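Long-range contacts in Rna-directed RNA polymerase (Infectious pancreatic necrosis virus, PDB 3ZED), which probably copies the viral RNA genome as an RNA-dependent RNA polymerase, found both free and covalently attached to that RNA: residues P37-L42 and P112-V117; D43-A48 and L458-Q463; S161-G166 and K316-I321. All coordinates share one frame; numbering follows the deposited sequence.

In the fold
The three contacts form one continuous patch in the palm-family region of the polymerase, their centres 12 to 17 Å apart. Contacts 1 and 2 follow each other directly along one continuous run of backbone, 37-42 running into 43-48, and the carbonyl oxygen of Leu42 touches Met460 CE and Ala48 CB. Asp40 ties contact 1 to contact 3, about 12 Å away between centres, through Ser165 and the start of helix 164-179. Tyr164 of contact 3 packs against Met460 and Asp43 of contact 2, and both contacts reach the same mixed sheet. Contacts 1 and 3 lie away from the potassium sites and the predicted GTP-binding residues; in contact 2 the Asn461 side chain is about 9 Å from that of Ile252, one of those residues.

Contact 1. Residues P37-L42 and P112-V117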
ATOM      1  N   PRO B  37     -20.861  21.270   0.376  1.00 51.38           N
ATOM      2  CA  PRO B  37     -19.599  21.826   0.890  1.00 50.70           C
ATOM      3  C   PRO B  37     -19.569  23.353   0.762  1.00 56.95           C
ATOM      4  O   PRO B  37     -20.137  23.896  -0.176  1.00 57.16           O
ATOM      5  CB  PRO B  37     -18.531  21.163   0.012  1.00 51.20           C
ATOM      6  CG  PRO B  37     -19.181  19.916  -0.496  1.00 54.36           C
ATOM      7  CD  PRO B  37     -20.615  20.288  -0.705  1.00 51.59           C
ATOM      8  N   ALA B  38     -18.973  24.034   1.749  1.00 54.24           N
ATOM      9  CA  ALA B  38     -18.854  25.489   1.761  1.00 57.06           C
ATOM     10  C   ALA B  38     -17.900  25.945   0.656  1.00 62.85           C
ATOM     11  O   ALA B  38     -17.098  25.140   0.170  1.00 62.45           O
ATOM     12  CB  ALA B  38     -18.336  25.955   3.123  1.00 57.48           C
ATOM     13  N   LYS B  39     -17.973  27.224   0.275  1.00 61.74           N
ATOM     14  CA  LYS B  39     -17.047  27.805  -0.693  1.00 63.34           C
ATOM     15  C   LYS B  39     -15.638  27.650  -0.108  1.00 66.01           C
ATOM     16  O   LYS B  39     -15.473  27.746   1.120  1.00 65.10           O
ATOM     17  CB  LYS B  39     -17.389  29.275  -0.994  1.00 68.86           C
ATOM     18  CG  LYS B  39     -18.732  29.472  -1.705  1.00 89.90           C
ATOM     19  CD  LYS B  39     -19.171  30.940  -1.693  1.00103.54           C
ATOM     20  CE  LYS B  39     -20.615  31.150  -2.096  1.00118.77           C
ATOM     21  NZ  LYS B  39     -20.797  31.150  -3.573  1.00129.52           N
ATOM     22  N   ASP B  40     -14.662  27.284  -0.948  1.00 60.58           N
ATOM     23  CA  ASP B  40     -13.306  27.033  -0.481  1.00 58.51           C
ATOM     24  C   ASP B  40     -12.449  28.286  -0.656  1.00 64.56           C
ATOM     25  O   ASP B  40     -12.083  28.596  -1.794  1.00 66.36           O
ATOM     26  CB  ASP B  40     -12.702  25.838  -1.233  1.00 58.03           C
ATOM     27  CG  ASP B  40     -11.442  25.270  -0.616  1.00 63.65           C
ATOM     28  OD1 ASP B  40     -10.770  25.993   0.156  1.00 64.28           O
ATOM     29  OD2 ASP B  40     -11.116  24.111  -0.914  1.00 67.50           O
ATOM     30  N   PRO B  41     -12.082  29.003   0.445  1.00 60.19           N
ATOM     31  CA  PRO B  41     -11.284  30.235   0.285  1.00 60.80           C
ATOM     32  C   PRO B  41      -9.838  29.982  -0.132  1.00 64.17           C
ATOM     33  O   PRO B  41      -9.173  30.932  -0.499  1.00 65.63           O
ATOM     34  CB  PRO B  41     -11.352  30.893   1.666  1.00 62.25           C
ATOM     35  CG  PRO B  41     -11.577  29.786   2.601  1.00 65.17           C
ATOM     36  CD  PRO B  41     -12.419  28.766   1.866  1.00 60.07           C
ATOM     37  N   LEU B  42      -9.357  28.729  -0.103  1.00 59.54           N
ATOM     38  CA  LEU B  42      -7.971  28.433  -0.495  1.00 59.50           C
ATOM     39  C   LEU B  42      -7.891  27.726  -1.870  1.00 64.84           C
ATOM     40  O   LEU B  42      -6.868  27.112  -2.157  1.00 63.45           O
ATOM     41  CB  LEU B  42      -7.242  27.578   0.576  1.00 57.51           C
ATOM     42  CG  LEU B  42      -7.281  28.018   2.059  1.00 60.81           C
ATOM     43  CD1 LEU B  42      -6.660  26.944   2.963  1.00 57.68           C
ATOM     44  CD2 LEU B  42      -6.621  29.378   2.273  1.00 62.97           C
ATOM     45  N   PRO B 112     -18.336  16.036  -3.849  1.00 50.94           N
ATOM     46  CA  PRO B 112     -19.169  17.187  -4.239  1.00 51.74           C
ATOM     47  C   PRO B 112     -18.488  18.497  -3.846  1.00 55.59           C
ATOM     48  O   PRO B 112     -17.519  18.485  -3.079  1.00 53.99           O
ATOM     49  CB  PRO B 112     -20.470  16.951  -3.463  1.00 53.35           C
ATOM     50  CG  PRO B 112     -20.059  16.164  -2.256  1.00 56.10           C
ATOM     51  CD  PRO B 112     -18.918  15.297  -2.711  1.00 50.68           C
ATOM     52  N   ASP B 113     -18.943  19.612  -4.420  1.00 54.52           N
ATOM     53  CA  ASP B 113     -18.438  20.937  -4.070  1.00 55.18           C
ATOM     54  C   ASP B 113     -19.629  21.889  -3.907  1.00 61.12           C
ATOM     55  O   ASP B 113     -20.780  21.455  -4.007  1.00 59.73           O
ATOM     56  CB  ASP B 113     -17.363  21.461  -5.053  1.00 57.39           C
ATOM     57  CG  ASP B 113     -17.737  21.625  -6.516  1.00 61.10           C
ATOM     58  OD1 ASP B 113     -18.902  21.985  -6.801  1.00 61.39           O
ATOM     59  OD2 ASP B 113     -16.836  21.490  -7.372  1.00 61.80           O
ATOM     60  N   HIS B 114     -19.361  23.169  -3.621  1.00 61.15           N
ATOM     61  CA  HIS B 114     -20.417  24.150  -3.411  1.00 63.52           C
ATOM     62  C   HIS B 114     -21.356  24.290  -4.621  1.00 70.17           C
ATOM     63  O   HIS B 114     -22.556  24.470  -4.423  1.00 71.22           O
ATOM     64  CB  HIS B 114     -19.821  25.516  -3.053  1.00 65.85           C
ATOM     65  CG  HIS B 114     -20.837  26.492  -2.550  1.00 71.03           C
ATOM     66  ND1 HIS B 114     -21.371  26.388  -1.273  1.00 72.19           N
ATOM     67  CD2 HIS B 114     -21.416  27.540  -3.182  1.00 74.86           C
ATOM     68  CE1 HIS B 114     -22.232  27.388  -1.164  1.00 73.44           C
ATOM     69  NE2 HIS B 114     -22.297  28.104  -2.288  1.00 75.43           N
ATOM     70  N   ASP B 115     -20.825  24.172  -5.847  1.00 66.94           N
ATOM     71  CA  ASP B 115     -21.601  24.357  -7.064  1.00 69.24           C
ATOM     72  C   ASP B 115     -22.046  23.052  -7.748  1.00 72.34           C
ATOM     73  O   ASP B 115     -22.783  23.111  -8.734  1.00 73.72           O
ATOM     74  CB  ASP B 115     -20.799  25.217  -8.045  1.00 73.66           C
ATOM     75  CG  ASP B 115     -20.518  26.615  -7.522  1.00 87.47           C
ATOM     76  OD1 ASP B 115     -21.486  27.318  -7.148  1.00 89.82           O
ATOM     77  OD2 ASP B 115     -19.334  27.000  -7.472  1.00 95.21           O
ATOM     78  N   GLU B 116     -21.651  21.892  -7.220  1.00 66.94           N
ATOM     79  CA  GLU B 116     -22.036  20.608  -7.810  1.00 65.18           C
ATOM     80  C   GLU B 116     -22.285  19.550  -6.727  1.00 65.65           C
ATOM     81  O   GLU B 116     -21.343  18.949  -6.202  1.00 62.68           O
ATOM     82  CB  GLU B 116     -20.972  20.137  -8.821  1.00 65.84           C
ATOM     83  CG  GLU B 116     -21.426  19.005  -9.729  1.00 72.33           C
ATOM     84  CD  GLU B 116     -20.348  18.467 -10.656  1.00 92.82           C
ATOM     85  OE1 GLU B 116     -19.638  19.279 -11.291  1.00 89.35           O
ATOM     86  OE2 GLU B 116     -20.235  17.225 -10.770  1.00 84.99           O
ATOM     87  N   VAL B 117     -23.572  19.371  -6.379  1.00 63.21           N
ATOM     88  CA  VAL B 117     -24.073  18.380  -5.420  1.00 62.29           C
ATOM     89  C   VAL B 117     -25.001  17.455  -6.226  1.00 67.55           C
ATOM     90  O   VAL B 117     -26.195  17.750  -6.369  1.00 68.57           O
ATOM     91  CB  VAL B 117     -24.767  19.017  -4.173  1.00 65.89           C
ATOM     92  CG1 VAL B 117     -25.170  17.954  -3.147  1.00 63.95           C
ATOM     93  CG2 VAL B 117     -23.889  20.077  -3.523  1.00 65.69           C
TER
HETATM   94  O   HOH W   1     -16.786  24.098  -2.590  1.00 61.05           O
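His114 and Lys39 meet with their side chains set obliquely, the imidazole offering a face to the lysine's aliphatic part and an edge to the backbone of Pro37. Lys39 CG sits 3.7 Å from the centroid of the His114 ring and nearly on its normal, a CH-pi contact displaced slightly toward the rim. Farther out the chain stays on that side of the ring, with CE 3.5 Å from His114 NE2, and bends at its last torsion. The ring is carried to this position by a first torsion that sets His114 CG anti to the backbone N (chi1 -168°). In its own plane ND1 donates to Pro37 O over 3.0 Å, and the donor also lies in the plane of that carbonyl, although the N-H...O angle of 146° makes the bond somewhat bent. The same oxygen is approached by His114 CA at 3.3 Å, a CA-H...O contact.

The Pro37 ring turns toward the opposite loop and packs on its backbone: CG lies 3.4 Å from Pro112 O and CD 3.5 Å from Asp113 O. Pro112 CG and Val117 CG2 add looser apolar contacts, while Trp314 touches Pro37 from elsewhere in the fold. A water joins the two loops by donating to Ala38 O and accepting from His114 N at 2.9 Å. Neither segment is a regular helix or strand, so this is loop-to-loop packing, joining the approach to helix 45-54 with the loop before helix 125-137.

Chemically, the ring is gripped in two directions, its rotation fixed by the in-plane bond and one face covered by methylene. Because ND1 donates, it carries a proton, and Lys39 NZ near NE2 would probably disfavour a second proton there, though the Asp115 carboxylate, not in contact with the amine, may partly offset this.

Contact 2. Residues D43-A48 and L458-Q463; sequences DSPQAA and LLMNLQ
Met460 reaches across from the tip of a hairpin and lays its sulfur against the start of helix 45-54. SD lies 3.3 Å from Pro45 N and also touches Ser44 C, so the thioether rests on the peptide link entering the helix as well as on the Pro45 ring, which it crosses at a slant. The chain bends about its CG-SD bond, and the terminal CE packs 3.8 Å from Ala48 CB, one helical turn further along, while also meeting the backbone of Asp43 and Ser44. Leu462 approaches the same alanine methyl with CD1, at 3.9 Å, and touches Pro45 O. On another part of Pro45, the Asn461 side chain crosses that of the proline at about a right angle, its OD1 only 3.1 Å from Pro45 CB. A first torsion of 69° places Asn461 CG between the backbone N and the carbonyl carbon, bringing the amide oxygen over to the proline.

The three hairpin residues are presented by a type II' beta turn from Leu459 to Leu462, with Met460 and Asn461 at its two central positions. It connects the antiparallel strands 456-459 and 462-465, and two backbone bonds between Leu459 and Leu462 close it. The facing helix begins with Ser44 as N-cap, whose OG accepts a weak bond from Ala47 N at 3.4 Å; Pro45 then occupies the first helical position. Ala48 N bonds to Ser44 O at 2.9 Å, setting the turn that brings the alanine methyl up to the hairpin.

Farther out, Met460 is also held by a backbone bond to Tyr106 and packs on Tyr107 and Tyr164. Ala48 lies against Leu168 of helix 164-179, while backbone bonds from Leu458 to Gly300 and Leu302 tie the hairpin to strand 299-310.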
ATOM      1  N   ASP B  43      -8.928  27.857  -2.735  1.00 64.25           N
ATOM      2  CA  ASP B  43      -8.961  27.208  -4.059  1.00 64.94           C
ATOM      3  C   ASP B  43      -8.187  27.995  -5.152  1.00 71.58           C
ATOM      4  O   ASP B  43      -8.374  27.746  -6.349  1.00 72.09           O
ATOM      5  CB  ASP B  43     -10.417  26.943  -4.512  1.00 67.23           C
ATOM      6  CG  ASP B  43     -11.259  28.164  -4.864  1.00 78.81           C
ATOM      7  OD1 ASP B  43     -10.803  29.307  -4.603  1.00 80.03           O
ATOM      8  OD2 ASP B  43     -12.372  27.979  -5.395  1.00 84.04           O
ATOM      9  N   SER B  44      -7.306  28.913  -4.740  1.00 68.69           N
ATOM     10  CA  SER B  44      -6.482  29.691  -5.672  1.00 69.32           C
ATOM     11  C   SER B  44      -5.018  29.597  -5.259  1.00 70.45           C
ATOM     12  O   SER B  44      -4.751  29.506  -4.061  1.00 68.77           O
ATOM     13  CB  SER B  44      -6.941  31.144  -5.726  1.00 75.08           C
ATOM     14  OG  SER B  44      -6.658  31.828  -4.518  1.00 85.30           O
ATOM     15  N   PRO B  45      -4.051  29.616  -6.212  1.00 67.31           N
ATOM     16  CA  PRO B  45      -2.632  29.504  -5.829  1.00 66.45           C
ATOM     17  C   PRO B  45      -2.166  30.556  -4.825  1.00 73.19           C
ATOM     18  O   PRO B  45      -1.371  30.222  -3.948  1.00 72.96           O
ATOM     19  CB  PRO B  45      -1.898  29.667  -7.157  1.00 69.22           C
ATOM     20  CG  PRO B  45      -2.865  29.232  -8.180  1.00 73.68           C
ATOM     21  CD  PRO B  45      -4.193  29.692  -7.683  1.00 69.92           C
ATOM     22  N   GLN B  46      -2.688  31.802  -4.926  1.00 70.99           N
ATOM     23  CA  GLN B  46      -2.354  32.924  -4.044  1.00 72.07           C
ATOM     24  C   GLN B  46      -2.789  32.651  -2.600  1.00 71.92           C
ATOM     25  O   GLN B  46      -1.968  32.760  -1.690  1.00 69.70           O
ATOM     26  CB  GLN B  46      -2.984  34.248  -4.538  1.00 77.04           C
ATOM     27  CG  GLN B  46      -2.966  34.485  -6.061  1.00106.42           C
ATOM     28  CD  GLN B  46      -4.146  33.857  -6.786  1.00130.28           C
ATOM     29  OE1 GLN B  46      -3.984  32.995  -7.655  1.00123.45           O
ATOM     30  NE2 GLN B  46      -5.362  34.286  -6.457  1.00126.73           N
ATOM     31  N   ALA B  47      -4.074  32.294  -2.396  1.00 68.71           N
ATOM     32  CA  ALA B  47      -4.643  31.978  -1.078  1.00 67.35           C
ATOM     33  C   ALA B  47      -3.996  30.727  -0.482  1.00 70.15           C
ATOM     34  O   ALA B  47      -3.697  30.722   0.714  1.00 70.14           O
ATOM     35  CB  ALA B  47      -6.141  31.793  -1.183  1.00 67.52           C
ATOM     36  N   ALA B  48      -3.724  29.700  -1.322  1.00 65.57           N
ATOM     37  CA  ALA B  48      -3.070  28.461  -0.888  1.00 63.45           C
ATOM     38  C   ALA B  48      -1.628  28.726  -0.445  1.00 68.07           C
ATOM     39  O   ALA B  48      -1.233  28.263   0.625  1.00 67.85           O
ATOM     40  CB  ALA B  48      -3.100  27.418  -1.999  1.00 63.00           C
ATOM     41  N   LEU B 458       2.954  18.333  -6.295  1.00 48.84           N
ATOM     42  CA  LEU B 458       2.377  19.401  -7.095  1.00 49.82           C
ATOM     43  C   LEU B 458       0.892  19.541  -6.825  1.00 55.80           C
ATOM     44  O   LEU B 458       0.134  18.575  -6.946  1.00 55.51           O
ATOM     45  CB  LEU B 458       2.619  19.147  -8.611  1.00 50.31           C
ATOM     46  CG  LEU B 458       2.177  20.263  -9.600  1.00 54.92           C
ATOM     47  CD1 LEU B 458       2.989  21.539  -9.423  1.00 54.90           C
ATOM     48  CD2 LEU B 458       2.253  19.795 -11.029  1.00 58.32           C
ATOM     49  N   LEU B 459       0.478  20.772  -6.517  1.00 54.02           N
ATOM     50  CA  LEU B 459      -0.918  21.145  -6.276  1.00 53.81           C
ATOM     51  C   LEU B 459      -1.089  22.525  -6.845  1.00 58.88           C
ATOM     52  O   LEU B 459      -0.370  23.434  -6.436  1.00 57.61           O
ATOM     53  CB  LEU B 459      -1.287  21.081  -4.777  1.00 52.53           C
ATOM     54  CG  LEU B 459      -2.765  21.223  -4.470  1.00 57.11           C
ATOM     55  CD1 LEU B 459      -3.512  19.924  -4.771  1.00 56.25           C
ATOM     56  CD2 LEU B 459      -2.984  21.652  -3.030  1.00 58.76           C
ATOM     57  N   MET B 460      -2.017  22.678  -7.816  1.00 57.96           N
ATOM     58  CA  MET B 460      -2.229  23.916  -8.598  1.00 59.71           C
ATOM     59  C   MET B 460      -0.912  24.152  -9.358  1.00 64.69           C
ATOM     60  O   MET B 460      -0.406  23.203  -9.972  1.00 63.90           O
ATOM     61  CB  MET B 460      -2.676  25.112  -7.727  1.00 62.67           C
ATOM     62  CG  MET B 460      -3.936  24.833  -6.939  1.00 65.58           C
ATOM     63  SD  MET B 460      -4.610  26.325  -6.204  1.00 71.56           S
ATOM     64  CE  MET B 460      -5.192  25.716  -4.740  1.00 66.39           C
ATOM     65  N   ASN B 461      -0.319  25.349  -9.255  1.00 61.71           N
ATOM     66  CA  ASN B 461       0.972  25.677  -9.858  1.00 62.25           C
ATOM     67  C   ASN B 461       2.077  25.661  -8.761  1.00 65.41           C
ATOM     68  O   ASN B 461       3.164  26.181  -8.993  1.00 65.83           O
ATOM     69  CB  ASN B 461       0.883  27.055 -10.565  1.00 61.53           C
ATOM     70  CG  ASN B 461       0.725  28.245  -9.640  1.00 86.91           C
ATOM     71  OD1 ASN B 461       0.440  28.120  -8.444  1.00 76.44           O
ATOM     72  ND2 ASN B 461       0.932  29.445 -10.171  1.00 88.14           N
ATOM     73  N   LEU B 462       1.786  25.062  -7.570  1.00 60.63           N
ATOM     74  CA  LEU B 462       2.698  25.052  -6.421  1.00 59.78           C
ATOM     75  C   LEU B 462       3.447  23.734  -6.246  1.00 62.95           C
ATOM     76  O   LEU B 462       2.836  22.666  -6.113  1.00 60.46           O
ATOM     77  CB  LEU B 462       1.948  25.385  -5.102  1.00 58.76           C
ATOM     78  CG  LEU B 462       1.163  26.707  -5.032  1.00 64.56           C
ATOM     79  CD1 LEU B 462       0.370  26.782  -3.772  1.00 64.04           C
ATOM     80  CD2 LEU B 462       2.080  27.933  -5.105  1.00 68.80           C
ATOM     81  N   GLN B 463       4.790  23.835  -6.192  1.00 60.19           N
ATOM     82  CA  GLN B 463       5.668  22.693  -5.935  1.00 57.94           C
ATOM     83  C   GLN B 463       6.000  22.737  -4.454  1.00 59.05           C
ATOM     84  O   GLN B 463       6.729  23.623  -3.983  1.00 58.66           O
ATOM     85  CB  GLN B 463       6.898  22.717  -6.841  1.00 59.46           C
ATOM     86  CG  GLN B 463       6.537  22.316  -8.262  1.00 63.00           C
ATOM     87  CD  GLN B 463       7.650  22.551  -9.238  1.00 72.23           C
ATOM     88  OE1 GLN B 463       8.828  22.313  -8.945  1.00 70.77           O
ATOM     89  NE2 GLN B 463       7.291  23.023 -10.426  1.00 51.61           N
TER

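Contact 3. Residues S161-G166 and K316-I321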
ATOM      1  N   SER B 161     -14.098  13.489  -2.698  1.00 44.31           N
ATOM      2  CA  SER B 161     -12.681  13.807  -2.833  1.00 43.16           C
ATOM      3  C   SER B 161     -12.295  15.115  -2.084  1.00 48.01           C
ATOM      4  O   SER B 161     -11.325  15.788  -2.451  1.00 48.12           O
ATOM      5  CB  SER B 161     -12.305  13.875  -4.312  1.00 45.84           C
ATOM      6  OG  SER B 161     -13.204  14.696  -5.042  1.00 57.73           O
ATOM      7  N   GLY B 162     -13.028  15.423  -1.012  1.00 44.94           N
ATOM      8  CA  GLY B 162     -12.754  16.571  -0.143  1.00 44.38           C
ATOM      9  C   GLY B 162     -12.638  17.933  -0.802  1.00 48.31           C
ATOM     10  O   GLY B 162     -13.449  18.288  -1.660  1.00 49.94           O
ATOM     11  N   SER B 163     -11.634  18.708  -0.386  1.00 43.42           N
ATOM     12  CA  SER B 163     -11.423  20.076  -0.868  1.00 45.03           C
ATOM     13  C   SER B 163      -9.950  20.451  -0.863  1.00 48.32           C
ATOM     14  O   SER B 163      -9.134  19.693  -0.342  1.00 46.16           O
ATOM     15  CB  SER B 163     -12.206  21.066  -0.002  1.00 47.91           C
ATOM     16  OG  SER B 163     -11.732  21.119   1.336  1.00 48.03           O
ATOM     17  N   TYR B 164      -9.609  21.626  -1.430  1.00 48.02           N
ATOM     18  CA  TYR B 164      -8.235  22.155  -1.420  1.00 48.00           C
ATOM     19  C   TYR B 164      -7.812  22.449   0.030  1.00 49.85           C
ATOM     20  O   TYR B 164      -6.725  22.058   0.423  1.00 48.40           O
ATOM     21  CB  TYR B 164      -8.107  23.420  -2.283  1.00 51.09           C
ATOM     22  CG  TYR B 164      -7.939  23.172  -3.768  1.00 52.87           C
ATOM     23  CD1 TYR B 164      -6.768  22.610  -4.273  1.00 54.09           C
ATOM     24  CD2 TYR B 164      -8.915  23.577  -4.676  1.00 54.66           C
ATOM     25  CE1 TYR B 164      -6.592  22.418  -5.642  1.00 55.38           C
ATOM     26  CE2 TYR B 164      -8.746  23.397  -6.047  1.00 56.30           C
ATOM     27  CZ  TYR B 164      -7.579  22.826  -6.526  1.00 61.35           C
ATOM     28  OH  TYR B 164      -7.424  22.666  -7.878  1.00 60.85           O
ATOM     29  N   SER B 165      -8.698  23.094   0.829  1.00 46.80           N
ATOM     30  CA  SER B 165      -8.449  23.395   2.243  1.00 46.67           C
ATOM     31  C   SER B 165      -8.160  22.093   3.018  1.00 50.06           C
ATOM     32  O   SER B 165      -7.206  22.038   3.804  1.00 49.13           O
ATOM     33  CB  SER B 165      -9.634  24.134   2.858  1.00 48.97           C
ATOM     34  OG  SER B 165      -9.664  25.499   2.478  1.00 59.78           O
ATOM     35  N   GLY B 166      -8.994  21.067   2.778  1.00 45.27           N
ATOM     36  CA  GLY B 166      -8.829  19.741   3.366  1.00 43.10           C
ATOM     37  C   GLY B 166      -7.445  19.178   3.076  1.00 47.10           C
ATOM     38  O   GLY B 166      -6.734  18.800   4.016  1.00 46.28           O
ATOM     39  N   LYS B 316     -11.030  20.394   6.731  1.00 49.09           N
ATOM     40  CA  LYS B 316      -9.946  20.238   7.711  1.00 48.58           C
ATOM     41  C   LYS B 316      -9.067  19.043   7.383  1.00 51.68           C
ATOM     42  O   LYS B 316      -7.914  19.007   7.817  1.00 51.18           O
ATOM     43  CB  LYS B 316     -10.511  20.077   9.141  1.00 50.68           C
ATOM     44  CG  LYS B 316     -11.224  21.304   9.687  1.00 73.55           C
ATOM     45  CD  LYS B 316     -11.948  20.985  10.988  1.00 89.81           C
ATOM     46  CE  LYS B 316     -13.122  21.911  11.253  1.00105.18           C
ATOM     47  NZ  LYS B 316     -13.964  21.428  12.376  1.00112.84           N
ATOM     48  N   LYS B 317      -9.615  18.042   6.658  1.00 46.33           N
ATOM     49  CA  LYS B 317      -8.873  16.831   6.358  1.00 45.35           C
ATOM     50  C   LYS B 317      -9.349  16.117   5.083  1.00 49.64           C
ATOM     51  O   LYS B 317     -10.449  15.572   5.031  1.00 49.48           O
ATOM     52  CB  LYS B 317      -8.952  15.862   7.559  1.00 45.48           C
ATOM     53  CG  LYS B 317      -8.213  14.547   7.386  1.00 55.64           C
ATOM     54  CD  LYS B 317      -8.767  13.503   8.355  1.00 65.40           C
ATOM     55  CE  LYS B 317      -8.352  12.097   8.000  1.00 78.53           C
ATOM     56  NZ  LYS B 317      -8.938  11.097   8.932  1.00 86.93           N
ATOM     57  N   THR B 318      -8.485  16.124   4.066  1.00 45.14           N
ATOM     58  CA  THR B 318      -8.632  15.370   2.825  1.00 43.95           C
ATOM     59  C   THR B 318      -7.354  14.567   2.725  1.00 47.07           C
ATOM     60  O   THR B 318      -6.279  15.156   2.669  1.00 46.48           O
ATOM     61  CB  THR B 318      -8.889  16.240   1.577  1.00 47.27           C
ATOM     62  OG1 THR B 318      -9.963  17.156   1.795  1.00 48.16           O
ATOM     63  CG2 THR B 318      -9.130  15.393   0.303  1.00 40.11           C
ATOM     64  N   ARG B 319      -7.445  13.244   2.748  1.00 43.82           N
ATOM     65  CA  ARG B 319      -6.237  12.430   2.628  1.00 43.67           C
ATOM     66  C   ARG B 319      -5.681  12.566   1.200  1.00 44.80           C
ATOM     67  O   ARG B 319      -6.438  12.759   0.233  1.00 44.37           O
ATOM     68  CB  ARG B 319      -6.493  10.962   3.019  1.00 45.66           C
ATOM     69  CG  ARG B 319      -6.850  10.814   4.501  1.00 60.84           C
ATOM     70  CD  ARG B 319      -6.199   9.614   5.153  1.00 74.94           C
ATOM     71  NE  ARG B 319      -6.902   8.362   4.879  1.00 88.31           N
ATOM     72  CZ  ARG B 319      -6.297   7.218   4.574  1.00109.86           C
ATOM     73  NH1 ARG B 319      -4.972   7.162   4.483  1.00104.32           N
ATOM     74  NH2 ARG B 319      -7.012   6.123   4.345  1.00 94.69           N
ATOM     75  N   ASN B 320      -4.356  12.530   1.094  1.00 40.08           N
ATOM     76  CA  ASN B 320      -3.679  12.714  -0.189  1.00 41.56           C
ATOM     77  C   ASN B 320      -3.033  11.467  -0.723  1.00 46.34           C
ATOM     78  O   ASN B 320      -2.385  10.739   0.025  1.00 46.94           O
ATOM     79  CB  ASN B 320      -2.610  13.799  -0.059  1.00 40.56           C
ATOM     80  CG  ASN B 320      -3.175  15.164   0.231  1.00 49.42           C
ATOM     81  OD1 ASN B 320      -4.109  15.608  -0.412  1.00 42.80           O
ATOM     82  ND2 ASN B 320      -2.608  15.871   1.195  1.00 45.07           N
ATOM     83  N   ILE B 321      -3.167  11.251  -2.040  1.00 42.93           N
ATOM     84  CA  ILE B 321      -2.455  10.196  -2.748  1.00 41.12           C
ATOM     85  C   ILE B 321      -1.284  10.896  -3.458  1.00 45.66           C
ATOM     86  O   ILE B 321      -1.506  11.799  -4.273  1.00 47.15           O
ATOM     87  CB  ILE B 321      -3.339   9.374  -3.729  1.00 43.61           C
ATOM     88  CG1 ILE B 321      -4.504   8.622  -3.012  1.00 43.56           C
ATOM     89  CG2 ILE B 321      -2.485   8.459  -4.644  1.00 41.72           C
ATOM     90  CD1 ILE B 321      -4.421   7.066  -2.827  1.00 56.78           C
TER
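The backbones come closest where Gly166, in the first turn of helix 164-179, meets Lys317 in the loop leading to strand 320-323, their CA atoms 4.2 Å apart. Just beyond, Thr318 N donates a weak bond to Gly166 O at 3.2 Å. Thr318 then turns its side chain into the start of the helix. Its two branches divide the work. Thr318 OG1 accepts from Ser163 N over 3.2 Å in a nearly straight bond (166°). The methyl, Thr318 CG2, packs 3.5 Å from Ser161 O. The rotation about CA-CB, with OG1 anti to the carbonyl carbon (chi1 -51°), swings the hydroxyl toward this Ser163 N-H. OG1 also lies 3.4 Å from Gly162 CA and 3.2 Å from Gly166 CA, an approach made possible because neither glycine carries a side chain there.

Ser163 is the N-cap of the helix: its OG accepts from Gly166 N at 3.1 Å and is further bonded to Asp315. Pro304 and Tyr309 of strand 299-310 touch the buried threonine as well, so the contact joins the helix start to the loop entering strand 320-323, beside strand 299-310 of the mixed sheet.

Taken together, Thr318 engages the helix start with both a backbone donor and a side-chain acceptor, giving the buried N-H of Ser163 a partner from across the contact while Ser163's own hydroxyl serves Gly166.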